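Local coordinates for protein diguanylate cyclase (PDB 6EIB) that makes the second messenger cyclic di-GMP from two molecules of GTP through its magnesium-dependent GGDEF-type domain and takes part in biofilm formation, at residues Arg18-Arg23 and His71-Arg76; Pro30-Ser35 and Glu92-Leu97; Cys58-Leu63 and Glu99-Arg104; Gly79-Ile84 and Arg139-Leu144. All blocks are in the same frame, centred on the assembly; numbering follows the deposited sequence.

Interaction 1 (Arg18-Arg23 and His71-Arg76); sequences RAAFAR and HHFCGR
Ala20 and Arg23 of helix 10-27 meet a single residue of the edge strand 73-76, Phe73, whose side chain rises from the sheet toward the helix. Ala20 is the first to touch. Its CB points at the strand and lies 4.1 Å from Phe73 CE2, approaching the ring obliquely. The backbones are 9.6 Å apart between Ala20 CA and Phe73 CA, and the benzyl group reaches across that distance. One turn further on, Arg23 brings its guanidinium to the rim of the same ring, with NH2 4.0 Å from Phe73 CZ. Each group meets the other near its own plane, with the planes 53° apart, so this is an edge contact and no stack. A bend at chi3 (57°) folds the arginine back along its helix and lays one guanidinium face over the carbonyl oxygen of Ala19, 3.9 Å above the plane. Glu87 of the adjacent strand 81-87 takes Arg23 NE in a salt bridge, and its side chain also touches Ala20 and Phe73. No hydrogen bond links the two segments. The contact is small, half methyl-on-ring packing and half a guanidinium at a ring edge; the arginine's charge is met by Glu87.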
# COMPACT_ATOMS: atom_id res chain seq x y z
N ARG A 18 -7.74 7.55 10.81
CA ARG A 18 -7.83 8.61 11.83
C ARG A 18 -8.07 8.06 13.25
O ARG A 18 -7.55 8.61 14.22
CB ARG A 18 -8.93 9.62 11.49
CG ARG A 18 -8.54 10.53 10.31
CD ARG A 18 -9.47 11.76 10.10
NE ARG A 18 -8.87 12.56 9.02
CZ ARG A 18 -7.86 13.40 9.20
NH1 ARG A 18 -7.37 13.60 10.42
NH2 ARG A 18 -7.35 14.05 8.15
N ALA A 19 -8.90 7.04 13.38
CA ALA A 19 -9.15 6.50 14.73
C ALA A 19 -7.88 5.80 15.22
O ALA A 19 -7.52 5.88 16.41
CB ALA A 19 -10.33 5.57 14.72
N ALA A 20 -7.20 5.11 14.31
CA ALA A 20 -5.93 4.44 14.61
C ALA A 20 -4.82 5.39 15.04
O ALA A 20 -4.06 5.09 15.95
CB ALA A 20 -5.45 3.63 13.38
N PHE A 21 -4.76 6.56 14.40
CA PHE A 21 -3.79 7.59 14.76
C PHE A 21 -3.97 8.01 16.21
O PHE A 21 -3.00 8.08 17.00
CB PHE A 21 -3.99 8.78 13.79
CG PHE A 21 -3.02 9.92 13.96
CD1 PHE A 21 -3.20 10.87 14.97
CD2 PHE A 21 -1.96 10.09 13.07
CE1 PHE A 21 -2.33 11.93 15.13
CE2 PHE A 21 -1.10 11.16 13.21
CZ PHE A 21 -1.29 12.08 14.26
N ALA A 22 -5.21 8.31 16.59
CA ALA A 22 -5.50 8.78 17.95
C ALA A 22 -5.26 7.69 18.98
O ALA A 22 -4.78 7.93 20.09
CB ALA A 22 -6.92 9.28 18.03
N ARG A 23 -5.68 6.48 18.63
CA ARG A 23 -5.48 5.29 19.47
C ARG A 23 -3.95 5.07 19.66
O ARG A 23 -3.45 4.86 20.77
CB ARG A 23 -6.20 4.10 18.80
CG ARG A 23 -6.52 2.89 19.62
CD ARG A 23 -7.75 2.17 19.05
NE ARG A 23 -7.57 1.80 17.64
CZ ARG A 23 -8.45 2.03 16.67
NH1 ARG A 23 -9.61 2.61 16.93
NH2 ARG A 23 -8.17 1.65 15.42
N HIS A 71 -4.12 -8.11 11.73
CA HIS A 71 -5.07 -7.03 11.48
C HIS A 71 -4.39 -5.83 10.82
O HIS A 71 -3.23 -5.52 11.10
CB HIS A 71 -5.75 -6.58 12.79
CG HIS A 71 -6.87 -5.60 12.58
ND1 HIS A 71 -8.04 -5.93 11.93
CD2 HIS A 71 -6.98 -4.29 12.91
CE1 HIS A 71 -8.83 -4.87 11.88
NE2 HIS A 71 -8.21 -3.87 12.47
N HIS A 72 -5.13 -5.21 9.91
CA HIS A 72 -4.63 -4.11 9.10
C HIS A 72 -5.83 -3.51 8.41
O HIS A 72 -6.89 -4.14 8.35
CB HIS A 72 -3.60 -4.64 8.09
CG HIS A 72 -4.17 -5.56 7.06
ND1 HIS A 72 -4.22 -6.92 7.22
CD2 HIS A 72 -4.57 -5.32 5.78
CE1 HIS A 72 -4.73 -7.48 6.14
NE2 HIS A 72 -4.93 -6.52 5.24
N PHE A 73 -5.69 -2.27 7.94
CA PHE A 73 -6.74 -1.61 7.19
C PHE A 73 -6.24 -1.41 5.78
O PHE A 73 -5.05 -1.19 5.62
CB PHE A 73 -7.10 -0.24 7.79
CG PHE A 73 -7.45 -0.29 9.25
CD1 PHE A 73 -8.64 -0.87 9.67
CD2 PHE A 73 -6.61 0.28 10.19
CE1 PHE A 73 -8.99 -0.89 11.05
CE2 PHE A 73 -6.95 0.26 11.56
CZ PHE A 73 -8.12 -0.32 11.98
N CYS A 74 -7.13 -1.49 4.79
CA CYS A 74 -6.76 -1.28 3.39
C CYS A 74 -7.66 -0.27 2.73
O CYS A 74 -8.85 -0.22 3.03
CB CYS A 74 -6.83 -2.61 2.62
SG CYS A 74 -6.67 -2.41 0.77
N GLY A 75 -7.12 0.51 1.79
CA GLY A 75 -7.97 1.42 1.05
C GLY A 75 -7.42 1.62 -0.36
O GLY A 75 -6.22 1.77 -0.57
N ARG A 76 -8.31 1.59 -1.32
CA ARG A 76 -7.92 2.01 -2.65
C ARG A 76 -8.10 3.50 -2.70
O ARG A 76 -9.22 3.95 -2.85
CB ARG A 76 -8.77 1.32 -3.70
CG ARG A 76 -8.31 1.55 -5.14
CD ARG A 76 -9.42 1.13 -6.08
NE ARG A 76 -9.03 1.30 -7.46
CZ ARG A 76 -9.86 1.15 -8.47
NH1 ARG A 76 -11.13 0.84 -8.22
NH2 ARG A 76 -9.42 1.32 -9.72

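Interaction 2 (Pro30-Ser35 and Glu92-Leu97); sequences PLSCIS and ETAFHL
Ser32 and Ile34, two residues apart on strand 31-38, turn their side chains to the same face of the sheet, and Ala94 of helix 91-107 points back at them. The methyl of Ala94 meets Ser32 head-on: the two CB atoms are only 3.4 Å apart, tighter than usual van der Waals contact. Small side chains permit this closeness, with 6.3 Å between Ser32 CA and Ala94 CA. The serine hydroxyl stands to one side, OG 3.7 Å from Ala94 CB, and hydrogen-bonds to the carbonyl oxygen of Thr89 just ahead of the helix, which satisfies it within the buried interface. Ile34 reaches past the methyl. With CG1 held beside its backbone N (chi1 -55°), its CD1 comes 3.6 Å from Ala94 O, and CG1 lies 4.3 Å from Ala94 CB. The alanine is flanked as well by Leu86 and Val123 of the strands next to 31-38. Helix 91-107 thus leaves strand 81-87, passes over strand 31-38 and leads on to strand 119-125, which runs parallel to 81-87. This is a beta-alpha-beta crossover spanning an intervening antiparallel strand, part of the alpha/beta core of the GGDEF domain.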
# COMPACT_ATOMS: atom_id res chain seq x y z
N PRO A 30 3.32 1.86 17.98
CA PRO A 30 3.75 2.30 16.63
C PRO A 30 2.62 2.11 15.63
O PRO A 30 1.79 1.22 15.80
CB PRO A 30 4.94 1.38 16.32
CG PRO A 30 4.69 0.11 17.17
CD PRO A 30 4.01 0.64 18.44
N LEU A 31 2.60 2.92 14.57
CA LEU A 31 1.53 2.84 13.59
C LEU A 31 2.15 3.03 12.22
O LEU A 31 2.58 4.13 11.93
CB LEU A 31 0.49 3.96 13.81
CG LEU A 31 -0.66 4.10 12.82
CD1 LEU A 31 -1.54 2.88 12.81
CD2 LEU A 31 -1.51 5.36 13.06
N SER A 32 2.08 2.03 11.36
CA SER A 32 2.77 2.12 10.06
C SER A 32 1.83 2.28 8.88
O SER A 32 0.65 1.93 8.93
CB SER A 32 3.65 0.87 9.83
OG SER A 32 4.77 0.85 10.70
N CYS A 33 2.37 2.84 7.79
CA CYS A 33 1.55 3.18 6.67
C CYS A 33 2.30 2.81 5.40
O CYS A 33 3.45 3.20 5.25
CB CYS A 33 1.26 4.69 6.70
SG CYS A 33 0.24 5.26 5.37
N ILE A 34 1.68 2.03 4.52
CA ILE A 34 2.31 1.67 3.22
C ILE A 34 1.49 2.22 2.09
O ILE A 34 0.29 1.96 2.02
CB ILE A 34 2.40 0.15 2.99
CG1 ILE A 34 3.13 -0.55 4.15
CG2 ILE A 34 3.13 -0.13 1.64
CD1 ILE A 34 2.88 -2.13 4.20
N SER A 35 2.14 2.95 1.20
CA SER A 35 1.50 3.45 -0.01
C SER A 35 1.99 2.66 -1.19
O SER A 35 3.19 2.48 -1.34
CB SER A 35 1.84 4.94 -0.25
OG SER A 35 1.33 5.73 0.80
N GLU A 92 9.93 -0.88 10.24
CA GLU A 92 10.72 -1.94 9.59
C GLU A 92 9.93 -3.18 9.27
O GLU A 92 10.14 -3.80 8.23
CB GLU A 92 11.94 -2.37 10.43
CG GLU A 92 13.18 -1.48 10.31
CD GLU A 92 13.19 -0.24 11.22
OE1 GLU A 92 12.23 -0.04 11.98
OE2 GLU A 92 14.18 0.52 11.20
N THR A 93 9.03 -3.56 10.16
CA THR A 93 8.16 -4.70 9.92
C THR A 93 7.29 -4.38 8.71
O THR A 93 7.20 -5.18 7.77
CB THR A 93 7.30 -5.00 11.15
OG1 THR A 93 8.16 -5.23 12.28
CG2 THR A 93 6.42 -6.23 10.91
N ALA A 94 6.74 -3.17 8.68
CA ALA A 94 5.92 -2.75 7.55
C ALA A 94 6.72 -2.76 6.24
O ALA A 94 6.20 -3.14 5.21
CB ALA A 94 5.33 -1.34 7.79
N PHE A 95 7.98 -2.33 6.30
CA PHE A 95 8.82 -2.31 5.13
C PHE A 95 8.99 -3.75 4.60
O PHE A 95 8.83 -4.02 3.41
CB PHE A 95 10.16 -1.69 5.45
CG PHE A 95 11.09 -1.63 4.27
CD1 PHE A 95 10.93 -0.65 3.29
CD2 PHE A 95 12.10 -2.56 4.13
CE1 PHE A 95 11.79 -0.61 2.18
CE2 PHE A 95 12.97 -2.52 3.03
CZ PHE A 95 12.81 -1.55 2.06
N HIS A 96 9.29 -4.66 5.52
CA HIS A 96 9.45 -6.04 5.12
C HIS A 96 8.17 -6.59 4.49
O HIS A 96 8.23 -7.25 3.46
CB HIS A 96 9.84 -6.89 6.32
CG HIS A 96 11.21 -6.62 6.83
ND1 HIS A 96 12.25 -6.26 6.00
CD2 HIS A 96 11.74 -6.71 8.08
CE1 HIS A 96 13.36 -6.11 6.72
NE2 HIS A 96 13.07 -6.38 7.98
N LEU A 97 7.02 -6.29 5.07
CA LEU A 97 5.76 -6.70 4.49
C LEU A 97 5.58 -6.09 3.11
O LEU A 97 5.14 -6.76 2.15
CB LEU A 97 4.60 -6.30 5.38
CG LEU A 97 4.61 -7.02 6.72
CD1 LEU A 97 3.52 -6.42 7.61
CD2 LEU A 97 4.46 -8.56 6.56

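Interaction 3 (Cys58-Leu63 and Glu99-Arg104); sequences CFLAKL and EQIRQR. With ACT (acetate ion), chain P; SO4 (sulfate ion), chain F.
Two helices on one face of the GGDEF domain sheet, 50-67 and 91-107, pack here through Leu60 and Leu63 on one side and Ile101 and Arg104 on the other. The short segments run roughly antiparallel, at 141°, with their axes 10.7 Å apart. Leu63 lies at the middle of the contact and splits its branches between two partners. CD2 lies 3.6 Å from the backbone Ile101 O, while CD1 sits over the centre of the Arg104 guanidinium face, 3.8 Å from CZ. The arginine bends at chi3 (54°), which folds its flat end over the leucine. Leu60 crosses Ile101 at about a right angle, with CD1 4.0 Å from Ile101 CG2, and Leu119 of strand 119-125 touches both. At the exposed edge, Arg104 turns NH1 to Ser66 OG and NH2 toward a sulfate ion that His108 also binds; the modelled sulfate bond is unusually short and its exact length doubtful. Away from the interface, Arg102 holds Glu99 side-on: NE at 2.6 Å and NH2 at 2.7 Å both donate to OE1, which they reach from opposite faces of the carboxylate. NH2 also bonds an acetate oxygen, OXT, at 2.8 Å. With no hydrogen bond between the segments, the contact rests on leucine and isoleucine carbons together with the Arg104 side chain, which offers Leu63 a flat face while its nitrogens keep polar partners.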
# COMPACT_ATOMS: atom_id res chain seq x y z
N CYS A 58 -8.01 -6.84 -7.83
CA CYS A 58 -8.56 -7.84 -6.93
C CYS A 58 -7.52 -8.79 -6.37
O CYS A 58 -7.52 -9.05 -5.16
CB CYS A 58 -9.65 -8.64 -7.64
SG CYS A 58 -11.18 -7.72 -7.74
N PHE A 59 -6.64 -9.27 -7.24
CA PHE A 59 -5.52 -10.11 -6.83
C PHE A 59 -4.62 -9.38 -5.83
O PHE A 59 -4.14 -9.99 -4.87
CB PHE A 59 -4.69 -10.55 -8.03
CG PHE A 59 -3.46 -11.33 -7.65
CD1 PHE A 59 -3.53 -12.69 -7.41
CD2 PHE A 59 -2.24 -10.68 -7.47
CE1 PHE A 59 -2.40 -13.41 -7.02
CE2 PHE A 59 -1.11 -11.39 -7.08
CZ PHE A 59 -1.20 -12.74 -6.85
N LEU A 60 -4.38 -8.09 -6.06
CA LEU A 60 -3.51 -7.32 -5.16
C LEU A 60 -4.14 -7.21 -3.77
O LEU A 60 -3.45 -7.36 -2.74
CB LEU A 60 -3.24 -5.91 -5.70
CG LEU A 60 -2.33 -5.06 -4.83
CD1 LEU A 60 -1.00 -5.73 -4.57
CD2 LEU A 60 -2.10 -3.63 -5.43
N ALA A 61 -5.44 -6.98 -3.75
CA ALA A 61 -6.17 -6.94 -2.49
C ALA A 61 -6.10 -8.30 -1.79
O ALA A 61 -5.86 -8.36 -0.58
CB ALA A 61 -7.62 -6.54 -2.71
N LYS A 62 -6.32 -9.38 -2.54
CA LYS A 62 -6.21 -10.73 -1.97
C LYS A 62 -4.80 -10.93 -1.41
O LYS A 62 -4.62 -11.47 -0.32
CB LYS A 62 -6.52 -11.80 -3.01
CG LYS A 62 -7.98 -11.91 -3.41
CD LYS A 62 -8.26 -13.14 -4.31
CE LYS A 62 -7.66 -13.05 -5.72
NZ LYS A 62 -8.38 -12.07 -6.61
N LEU A 63 -3.83 -10.43 -2.15
CA LEU A 63 -2.43 -10.54 -1.76
C LEU A 63 -2.12 -9.86 -0.43
O LEU A 63 -1.37 -10.42 0.39
CB LEU A 63 -1.53 -9.93 -2.86
CG LEU A 63 -0.03 -10.19 -2.77
CD1 LEU A 63 0.27 -11.71 -2.63
CD2 LEU A 63 0.69 -9.58 -3.99
N GLU A 99 7.85 -5.23 0.99
CA GLU A 99 8.74 -5.90 0.04
C GLU A 99 8.20 -7.25 -0.41
O GLU A 99 8.36 -7.63 -1.59
CB GLU A 99 10.14 -6.09 0.63
CG GLU A 99 11.05 -4.87 0.64
CD GLU A 99 11.53 -4.44 -0.76
OE1 GLU A 99 11.18 -5.06 -1.78
OE2 GLU A 99 12.30 -3.47 -0.84
N GLN A 100 7.61 -7.99 0.53
CA GLN A 100 7.00 -9.29 0.22
C GLN A 100 5.82 -9.10 -0.74
O GLN A 100 5.63 -9.89 -1.66
CB GLN A 100 6.54 -9.99 1.50
CG GLN A 100 7.67 -10.48 2.39
CD GLN A 100 7.17 -11.25 3.59
OE1 GLN A 100 6.11 -10.96 4.13
NE2 GLN A 100 7.93 -12.26 4.02
N ILE A 101 4.99 -8.09 -0.49
CA ILE A 101 3.90 -7.81 -1.40
C ILE A 101 4.44 -7.46 -2.81
O ILE A 101 3.91 -7.95 -3.81
CB ILE A 101 3.02 -6.64 -0.88
CG1 ILE A 101 2.30 -7.05 0.40
CG2 ILE A 101 1.99 -6.14 -1.95
CD1 ILE A 101 1.88 -5.86 1.22
N ARG A 102 5.47 -6.60 -2.87
CA ARG A 102 6.08 -6.20 -4.15
C ARG A 102 6.56 -7.43 -4.91
O ARG A 102 6.31 -7.57 -6.12
CB ARG A 102 7.27 -5.24 -3.91
CG ARG A 102 7.94 -4.78 -5.20
CD ARG A 102 9.29 -4.09 -4.99
NE ARG A 102 10.25 -4.89 -4.23
CZ ARG A 102 10.87 -5.97 -4.69
NH1 ARG A 102 10.62 -6.42 -5.92
NH2 ARG A 102 11.72 -6.61 -3.92
N GLN A 103 7.26 -8.30 -4.19
CA GLN A 103 7.85 -9.50 -4.80
C GLN A 103 6.83 -10.50 -5.27
O GLN A 103 6.96 -11.04 -6.37
CB GLN A 103 8.78 -10.18 -3.84
CG GLN A 103 10.15 -9.55 -3.74
CD GLN A 103 10.88 -9.99 -2.49
OE1 GLN A 103 10.26 -10.42 -1.51
NE2 GLN A 103 12.22 -9.98 -2.54
N ARG A 104 5.84 -10.79 -4.44
CA ARG A 104 4.84 -11.77 -4.84
C ARG A 104 3.94 -11.26 -5.96
O ARG A 104 3.46 -12.04 -6.80
CB ARG A 104 4.01 -12.24 -3.64
CG ARG A 104 4.82 -13.20 -2.77
CD ARG A 104 3.93 -14.01 -1.84
NE ARG A 104 2.86 -14.70 -2.56
CZ ARG A 104 1.76 -15.14 -1.95
NH1 ARG A 104 1.63 -14.95 -0.65
NH2 ARG A 104 0.80 -15.73 -2.64
C ACT P . 13.47 -9.23 -6.06
O ACT P . 14.33 -9.01 -6.94
OXT ACT P . 13.51 -8.48 -5.06
CH3 ACT P . 12.45 -10.32 -6.19
S SO4 F . 0.38 -16.88 -6.23
O1 SO4 F . -0.82 -17.09 -7.04
O2 SO4 F . 1.06 -18.14 -5.96
O3 SO4 F . 1.37 -16.06 -6.92
O4 SO4 F . -0.06 -16.26 -4.98

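Interaction 4 (Gly79-Ile84 and Arg139-Leu144); sequences GEEFII and RSDQAL. With SO4 (sulfate ion), chain G.
The extended strand beginning at Glu81 and helix 139-144 are 10.0 Å apart at Glu81 CA and Asp141 CA, where side chains meet, and the side chains of Glu81, Asp141 and Leu144 bridge the gap. Glu81 does most of the reaching. Its CB points toward the helix and its chain is stretched almost straight, with chi1 -173° and chi2 -172°. The carboxylate thus arrives beside two residues one turn apart. OE2 stands 4.2 Å from Asp141 OD1, a pair of acidic groups with no bond between them, and CD lies 4.4 Å from CD2 of Leu144. The hydroxyl of Tyr137, one turn earlier on the helix than Asp141, hydrogen-bonds Glu81 OE2. Glu81 belongs to the GGEEF signature of the diguanylate cyclases, which runs from the turn after strand 73-76 into the start of strand 81-87. The preceding Glu80 is the predicted proton acceptor and, by similarity to relatives, a magnesium ligand, as is Asp37, whose side chain comes within about 4 Å of that of Glu81 (nearest atoms). Leu144 also rests on Ser35 of the neighbouring strand, and Ser140 OG hydrogen-bonds Ser35 OG, so helix 133-148 is fastened to strand 31-38 as well. On another side of the helix, Gln142 extends to a sulfate ion, probably from the crystallisation liquor: NE2 donates to its O1 over 3.0 Å at 160°, with Arg138 and Tyr158 as further partners.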
# COMPACT_ATOMS: atom_id res chain seq x y z
N GLY A 79 -6.90 5.54 -8.53
CA GLY A 79 -7.12 4.56 -9.58
C GLY A 79 -6.29 3.31 -9.39
O GLY A 79 -6.83 2.20 -9.49
N GLU A 80 -4.99 3.46 -9.13
CA GLU A 80 -4.14 2.29 -8.93
C GLU A 80 -3.24 2.44 -7.69
O GLU A 80 -2.17 1.84 -7.62
CB GLU A 80 -3.30 2.03 -10.19
CG GLU A 80 -2.12 2.97 -10.36
CD GLU A 80 -2.34 4.01 -11.41
OE1 GLU A 80 -3.43 4.04 -12.03
OE2 GLU A 80 -1.39 4.79 -11.64
N GLU A 81 -3.68 3.26 -6.73
CA GLU A 81 -2.89 3.51 -5.53
C GLU A 81 -3.65 2.96 -4.33
O GLU A 81 -4.85 3.16 -4.20
CB GLU A 81 -2.59 5.00 -5.31
CG GLU A 81 -1.60 5.25 -4.13
CD GLU A 81 -1.43 6.76 -3.79
OE1 GLU A 81 -1.53 7.56 -4.74
OE2 GLU A 81 -1.26 7.12 -2.57
N PHE A 82 -2.93 2.26 -3.48
CA PHE A 82 -3.48 1.69 -2.26
C PHE A 82 -2.74 2.20 -1.08
O PHE A 82 -1.58 2.64 -1.18
CB PHE A 82 -3.41 0.15 -2.25
CG PHE A 82 -4.33 -0.50 -3.23
CD1 PHE A 82 -3.98 -0.63 -4.58
CD2 PHE A 82 -5.57 -0.96 -2.81
CE1 PHE A 82 -4.85 -1.23 -5.48
CE2 PHE A 82 -6.44 -1.55 -3.69
CZ PHE A 82 -6.09 -1.70 -5.04
N ILE A 83 -3.40 2.11 0.06
CA ILE A 83 -2.75 2.39 1.30
C ILE A 83 -3.05 1.23 2.26
O ILE A 83 -4.18 0.73 2.28
CB ILE A 83 -3.25 3.74 1.83
CG1 ILE A 83 -2.58 4.16 3.13
CG2 ILE A 83 -4.72 3.65 2.09
CD1 ILE A 83 -2.95 5.66 3.47
N ILE A 84 -2.04 0.81 3.00
CA ILE A 84 -2.22 -0.18 4.06
C ILE A 84 -1.79 0.44 5.37
O ILE A 84 -0.67 0.96 5.49
CB ILE A 84 -1.43 -1.45 3.78
CG1 ILE A 84 -1.84 -2.02 2.43
CG2 ILE A 84 -1.67 -2.52 4.88
CD1 ILE A 84 -0.90 -3.09 1.95
N ARG A 139 4.62 11.33 4.19
CA ARG A 139 5.92 10.65 4.20
C ARG A 139 5.87 9.33 3.41
O ARG A 139 6.81 9.03 2.68
CB ARG A 139 6.38 10.39 5.64
CG ARG A 139 6.79 11.66 6.41
CD ARG A 139 7.43 11.31 7.71
NE ARG A 139 6.49 10.56 8.54
CZ ARG A 139 5.77 11.11 9.52
NH1 ARG A 139 5.91 12.40 9.81
NH2 ARG A 139 4.93 10.35 10.24
N SER A 140 4.80 8.55 3.52
CA SER A 140 4.76 7.32 2.73
C SER A 140 4.59 7.66 1.26
O SER A 140 5.16 7.00 0.41
CB SER A 140 3.67 6.34 3.20
OG SER A 140 2.35 6.83 3.03
N ASP A 141 3.82 8.71 0.96
CA ASP A 141 3.63 9.12 -0.42
C ASP A 141 4.97 9.58 -1.00
O ASP A 141 5.29 9.28 -2.17
CB ASP A 141 2.56 10.23 -0.50
CG ASP A 141 2.12 10.56 -1.95
OD1 ASP A 141 2.11 9.65 -2.80
OD2 ASP A 141 1.78 11.74 -2.22
N GLN A 142 5.76 10.30 -0.21
CA GLN A 142 7.05 10.80 -0.73
C GLN A 142 8.06 9.68 -0.95
O GLN A 142 8.83 9.68 -1.92
CB GLN A 142 7.66 11.83 0.24
CG GLN A 142 8.82 12.57 -0.38
CD GLN A 142 9.61 13.38 0.63
OE1 GLN A 142 10.70 12.98 1.03
NE2 GLN A 142 9.05 14.52 1.05
N ALA A 143 8.03 8.70 -0.06
CA ALA A 143 8.87 7.51 -0.17
C ALA A 143 8.43 6.71 -1.37
O ALA A 143 9.26 6.09 -2.02
CB ALA A 143 8.79 6.63 1.17
N LEU A 144 7.13 6.67 -1.65
CA LEU A 144 6.67 5.99 -2.86
C LEU A 144 7.24 6.64 -4.12
O LEU A 144 7.83 5.98 -4.99
CB LEU A 144 5.13 6.01 -2.88
CG LEU A 144 4.40 5.63 -4.18
CD1 LEU A 144 4.71 4.16 -4.65
CD2 LEU A 144 2.88 5.74 -3.97
S SO4 G . 10.89 16.93 4.02
O1 SO4 G . 10.04 15.85 3.54
O2 SO4 G . 12.27 16.62 3.68
O3 SO4 G . 10.52 18.18 3.37
O4 SO4 G . 10.73 17.03 5.47

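In the fold
From the N terminus, helix 10-27 opens interaction 1, strand 31-38 opens interaction 2 and helix 50-67 opens interaction 3. Strand 73-76 then closes interaction 1, whose loop therefore crosses those of 2 and 3. Interaction 4 starts only afterwards, on strand 81-87, in series with interaction 1. Helix 91-107 next closes interaction 2 and, two turns later, interaction 3; helix 133-148 closes interaction 4 last, so 2, 3 and 4 all cross one another. Interactions 1 and 4 tie helices 10-27 and 133-148 to one face of the sheet. Interaction 2 sets helix 91-107 on the other face, and interaction 3 joins helix 50-67 to it, while adjoining strands join 1 to 4 and 4 to 2.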